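Local atomic coordinates of acetylglutamate kinase (PDB entry 3L86), a protein that probably catalyses the ATP-dependent phosphorylation of N-acetyl-L-glutamate to N-acetyl-L-glutamyl 5-phosphate, the second step from glutamate in arginine biosynthesis. Residues A206-V218 against V261-T274. Numbering follows the deposited sequence.
Sequences ADKLILMTNVKGV and VGQVLIGDNLLTGT. With ADP (adenosine-5'-diphosphate), chain B.
Leu-209 and Leu-211 join strand 208-212 to strand 263-267 in parallel: Leu-209 N donates to Gln-263 O, Leu-209 O accepts from Leu-265 N, and Leu-211 N reaches Leu-265 O at 2.8 Å. Past the strand, Thr-213 N continues the ladder to Gly-267 O (3.0 Å).

On the face of Leu-209, Leu-211, Val-264 and Ile-266, CD1 of Leu-211 slants across CG1 of Val-264 (3.8 Å), while Leu-211 runs alongside Ile-266, CD1 against CG1. Helix 246-258 packs against Leu-209 and Val-264. On the other face Ile-210 CD1 meets Leu-270 CD2 at 4.0 Å, nearly perpendicular; Met-212 lays CG and SD along the backbone of Asn-269, and Phe-55 of helix 53-64 touches Met-212 and Leu-270. The extended Lys-208 chain passes over Leu-265 CB.

Two polar side-chain contacts join the segments. Lys-216, bent at chi4 (-82°), brings NZ to the syn side of Asp-268 OD2, 24° out of the carboxylate plane, in a 2.8 Å salt bridge; Thr-274 OG1 accepts from Val-218 N (2.9 Å) and also bonds Leu-225 O. Asn-269 shapes the turn within 261-274: its ND2 gives a nearly straight bond to Asp-268 OD1, and its OD1 accepts from Leu-271 N, an Asx turn, and from Thr-272 N, completing an Asx motif.

Thr-213 OG1, swung opposite its own N (chi1 178°), donates to ADP O2B at 2.7 Å, and Val-215 CG1 touches the adenine. Both strands belong to the mostly parallel central sheet of the amino acid kinase fold, between helices 53-64 and 246-258; the loop after 208-212 forms part of the ADP site.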
# COMPACT_ATOMS: atom_id res chain seq x y z
N ALA A 206 -3.37 13.06 5.49
CA ALA A 206 -2.22 13.36 4.58
C ALA A 206 -2.52 14.40 3.49
O ALA A 206 -3.65 14.55 3.07
CB ALA A 206 -1.68 12.04 3.94
N ASP A 207 -1.49 15.14 3.05
CA ASP A 207 -1.63 16.03 1.90
C ASP A 207 -1.86 15.24 0.64
O ASP A 207 -2.61 15.69 -0.23
CB ASP A 207 -0.35 16.88 1.68
CG ASP A 207 -0.06 17.81 2.85
OD1 ASP A 207 1.11 18.09 3.16
OD2 ASP A 207 -1.01 18.26 3.51
N LYS A 208 -1.19 14.09 0.51
CA LYS A 208 -1.17 13.34 -0.74
C LYS A 208 -0.83 11.85 -0.49
O LYS A 208 -0.04 11.52 0.42
CB LYS A 208 -0.08 13.93 -1.66
CG LYS A 208 0.05 13.22 -3.03
CD LYS A 208 1.06 13.92 -3.93
CE LYS A 208 0.94 13.45 -5.37
NZ LYS A 208 1.93 14.18 -6.22
N LEU A 209 -1.43 10.97 -1.28
CA LEU A 209 -1.09 9.52 -1.33
C LEU A 209 -0.55 9.13 -2.75
O LEU A 209 -1.17 9.48 -3.80
CB LEU A 209 -2.35 8.69 -1.00
CG LEU A 209 -2.34 7.16 -1.30
CD1 LEU A 209 -1.28 6.44 -0.40
CD2 LEU A 209 -3.75 6.53 -1.04
N ILE A 210 0.59 8.44 -2.80
CA ILE A 210 1.17 7.95 -4.06
C ILE A 210 0.98 6.44 -4.06
O ILE A 210 1.44 5.75 -3.13
CB ILE A 210 2.68 8.39 -4.17
CG1 ILE A 210 2.77 9.93 -4.12
CG2 ILE A 210 3.32 7.86 -5.45
CD1 ILE A 210 4.23 10.56 -4.02
N LEU A 211 0.27 5.91 -5.05
CA LEU A 211 0.15 4.48 -5.21
C LEU A 211 1.12 4.02 -6.34
O LEU A 211 0.77 4.03 -7.55
CB LEU A 211 -1.34 4.08 -5.54
CG LEU A 211 -2.38 4.40 -4.43
CD1 LEU A 211 -3.83 4.37 -4.94
CD2 LEU A 211 -2.28 3.49 -3.20
N MET A 212 2.33 3.63 -5.94
CA MET A 212 3.39 3.39 -6.93
C MET A 212 3.37 1.91 -7.33
O MET A 212 3.29 1.03 -6.46
CB MET A 212 4.77 3.76 -6.32
CG MET A 212 5.76 4.28 -7.38
SD MET A 212 7.40 4.83 -6.73
CE MET A 212 8.08 3.23 -6.38
N THR A 213 3.41 1.65 -8.64
CA THR A 213 3.09 0.35 -9.17
C THR A 213 3.97 0.12 -10.43
O THR A 213 5.00 0.83 -10.63
CB THR A 213 1.56 0.22 -9.49
OG1 THR A 213 1.27 -1.07 -10.07
CG2 THR A 213 1.03 1.34 -10.42
N ASN A 214 3.60 -0.86 -11.26
CA ASN A 214 4.47 -1.20 -12.39
C ASN A 214 3.81 -0.94 -13.77
O ASN A 214 4.07 -1.64 -14.78
CB ASN A 214 5.04 -2.64 -12.23
CG ASN A 214 3.99 -3.72 -12.36
OD1 ASN A 214 2.81 -3.47 -12.10
ND2 ASN A 214 4.39 -4.89 -12.89
N VAL A 215 2.94 0.07 -13.80
CA VAL A 215 2.34 0.60 -15.02
C VAL A 215 2.43 2.11 -14.90
O VAL A 215 2.49 2.65 -13.77
CB VAL A 215 0.88 0.06 -15.24
CG1 VAL A 215 -0.04 0.42 -14.04
CG2 VAL A 215 0.34 0.58 -16.51
N LYS A 216 2.45 2.82 -16.04
CA LYS A 216 2.61 4.28 -16.04
C LYS A 216 1.42 5.15 -15.64
O LYS A 216 1.57 6.38 -15.39
CB LYS A 216 3.25 4.76 -17.35
CG LYS A 216 4.67 4.18 -17.45
CD LYS A 216 5.54 4.83 -18.53
CE LYS A 216 6.99 4.23 -18.52
NZ LYS A 216 7.93 4.82 -17.49
N GLY A 217 0.25 4.55 -15.50
CA GLY A 217 -0.91 5.33 -15.12
C GLY A 217 -2.08 4.36 -15.23
O GLY A 217 -1.87 3.14 -15.38
N VAL A 218 -3.30 4.88 -15.12
CA VAL A 218 -4.50 4.11 -15.47
C VAL A 218 -4.65 4.27 -16.99
O VAL A 218 -4.70 5.39 -17.49
CB VAL A 218 -5.76 4.75 -14.83
CG1 VAL A 218 -7.03 3.90 -15.16
CG2 VAL A 218 -5.56 4.87 -13.27
N VAL A 261 -8.35 13.93 1.56
CA VAL A 261 -6.95 13.97 1.08
C VAL A 261 -6.91 14.70 -0.28
O VAL A 261 -7.68 14.37 -1.20
CB VAL A 261 -6.28 12.54 0.99
CG1 VAL A 261 -4.85 12.66 0.44
CG2 VAL A 261 -6.25 11.86 2.38
N GLY A 262 -6.03 15.69 -0.42
CA GLY A 262 -6.12 16.58 -1.57
C GLY A 262 -5.83 16.00 -2.96
O GLY A 262 -6.50 16.38 -3.94
N GLN A 263 -4.86 15.07 -3.05
CA GLN A 263 -4.50 14.41 -4.33
C GLN A 263 -4.04 12.94 -4.15
O GLN A 263 -3.34 12.64 -3.17
CB GLN A 263 -3.32 15.14 -4.95
CG GLN A 263 -3.50 16.63 -5.19
CD GLN A 263 -2.27 17.17 -5.85
OE1 GLN A 263 -1.12 16.90 -5.41
NE2 GLN A 263 -2.46 17.90 -6.93
N VAL A 264 -4.45 12.03 -5.07
CA VAL A 264 -3.82 10.70 -5.18
C VAL A 264 -3.10 10.54 -6.58
O VAL A 264 -3.64 10.95 -7.60
CB VAL A 264 -4.88 9.56 -4.99
CG1 VAL A 264 -4.22 8.15 -5.14
CG2 VAL A 264 -5.54 9.65 -3.64
N LEU A 265 -1.88 10.00 -6.61
CA LEU A 265 -1.17 9.70 -7.86
C LEU A 265 -1.01 8.19 -8.06
O LEU A 265 -0.57 7.48 -7.15
CB LEU A 265 0.21 10.36 -7.83
CG LEU A 265 1.16 10.13 -9.02
CD1 LEU A 265 0.56 10.88 -10.26
CD2 LEU A 265 2.55 10.67 -8.69
N ILE A 266 -1.44 7.68 -9.22
CA ILE A 266 -1.17 6.31 -9.68
C ILE A 266 -0.15 6.34 -10.89
O ILE A 266 -0.43 6.98 -11.94
CB ILE A 266 -2.50 5.60 -10.08
CG1 ILE A 266 -3.39 5.42 -8.83
CG2 ILE A 266 -2.25 4.21 -10.76
CD1 ILE A 266 -4.80 4.87 -9.11
N GLY A 267 1.00 5.68 -10.73
CA GLY A 267 2.06 5.61 -11.79
C GLY A 267 3.30 4.80 -11.31
O GLY A 267 3.27 4.13 -10.27
N ASP A 268 4.37 4.82 -12.08
CA ASP A 268 5.54 4.00 -11.77
C ASP A 268 6.65 4.80 -11.06
O ASP A 268 7.78 4.32 -10.95
CB ASP A 268 6.07 3.27 -13.02
CG ASP A 268 6.87 4.17 -14.00
OD1 ASP A 268 6.97 5.38 -13.77
OD2 ASP A 268 7.44 3.64 -15.02
N ASN A 269 6.34 6.01 -10.62
CA ASN A 269 7.35 6.89 -9.97
C ASN A 269 6.68 7.84 -8.97
O ASN A 269 5.45 7.84 -8.84
CB ASN A 269 8.20 7.69 -10.99
CG ASN A 269 7.39 8.73 -11.80
OD1 ASN A 269 7.33 9.93 -11.46
ND2 ASN A 269 6.78 8.26 -12.92
N LEU A 270 7.45 8.70 -8.33
CA LEU A 270 6.89 9.61 -7.30
C LEU A 270 6.24 10.90 -7.81
O LEU A 270 5.60 11.61 -7.00
CB LEU A 270 8.01 10.02 -6.30
CG LEU A 270 8.57 8.89 -5.44
CD1 LEU A 270 9.89 9.28 -4.71
CD2 LEU A 270 7.49 8.37 -4.46
N LEU A 271 6.41 11.23 -9.11
CA LEU A 271 6.05 12.60 -9.59
C LEU A 271 5.00 12.67 -10.75
O LEU A 271 4.13 13.57 -10.74
CB LEU A 271 7.31 13.41 -9.99
CG LEU A 271 8.51 13.56 -9.02
CD1 LEU A 271 9.74 14.21 -9.77
CD2 LEU A 271 8.18 14.30 -7.68
N THR A 272 5.05 11.73 -11.70
CA THR A 272 4.15 11.74 -12.90
C THR A 272 3.30 10.46 -13.07
O THR A 272 3.68 9.37 -12.56
CB THR A 272 4.98 11.99 -14.19
OG1 THR A 272 5.83 10.87 -14.47
CG2 THR A 272 5.83 13.28 -14.04
N GLY A 273 2.16 10.56 -13.76
CA GLY A 273 1.19 9.44 -13.87
C GLY A 273 -0.27 9.90 -13.96
O GLY A 273 -0.58 10.92 -14.60
N THR A 274 -1.19 9.17 -13.38
CA THR A 274 -2.58 9.66 -13.40
C THR A 274 -2.94 10.34 -12.08
O THR A 274 -2.80 9.73 -11.02
CB THR A 274 -3.55 8.47 -13.59
OG1 THR A 274 -3.26 7.78 -14.82
CG2 THR A 274 -5.04 8.94 -13.51
PB ADP B . 0.71 -3.75 -7.48
O1B ADP B . -0.44 -3.58 -6.53
O2B ADP B . 1.50 -2.47 -7.78
O3B ADP B . 1.62 -4.84 -7.05
PA ADP B . -1.26 -5.05 -9.31
O1A ADP B . -0.96 -6.11 -10.36
O2A ADP B . -2.01 -5.49 -8.09
O3A ADP B . 0.12 -4.23 -8.92
O5' ADP B . -2.09 -3.92 -10.12
C5' ADP B . -1.48 -3.30 -11.28
C4' ADP B . -1.97 -4.04 -12.56
O4' ADP B . -3.37 -3.82 -12.85
C3' ADP B . -1.25 -3.62 -13.85
O3' ADP B . -0.00 -4.30 -13.90
C2' ADP B . -2.17 -4.14 -14.94
O2' ADP B . -1.76 -5.47 -15.22
C1' ADP B . -3.53 -4.27 -14.25
N9 ADP B . -4.55 -3.41 -14.90
C8 ADP B . -5.82 -3.83 -15.15
N7 ADP B . -6.53 -2.81 -15.71
C5 ADP B . -5.69 -1.76 -15.85
C6 ADP B . -5.76 -0.41 -16.40
N6 ADP B . -6.94 0.08 -16.87
N1 ADP B . -4.67 0.39 -16.33
C2 ADP B . -3.51 -0.04 -15.84
N3 ADP B . -3.36 -1.26 -15.33
C4 ADP B . -4.39 -2.16 -15.32
O HOH W 1 4.34 13.79 -5.92
O HOH W 2 7.82 1.37 -10.46
O HOH W 3 3.94 6.88 -14.20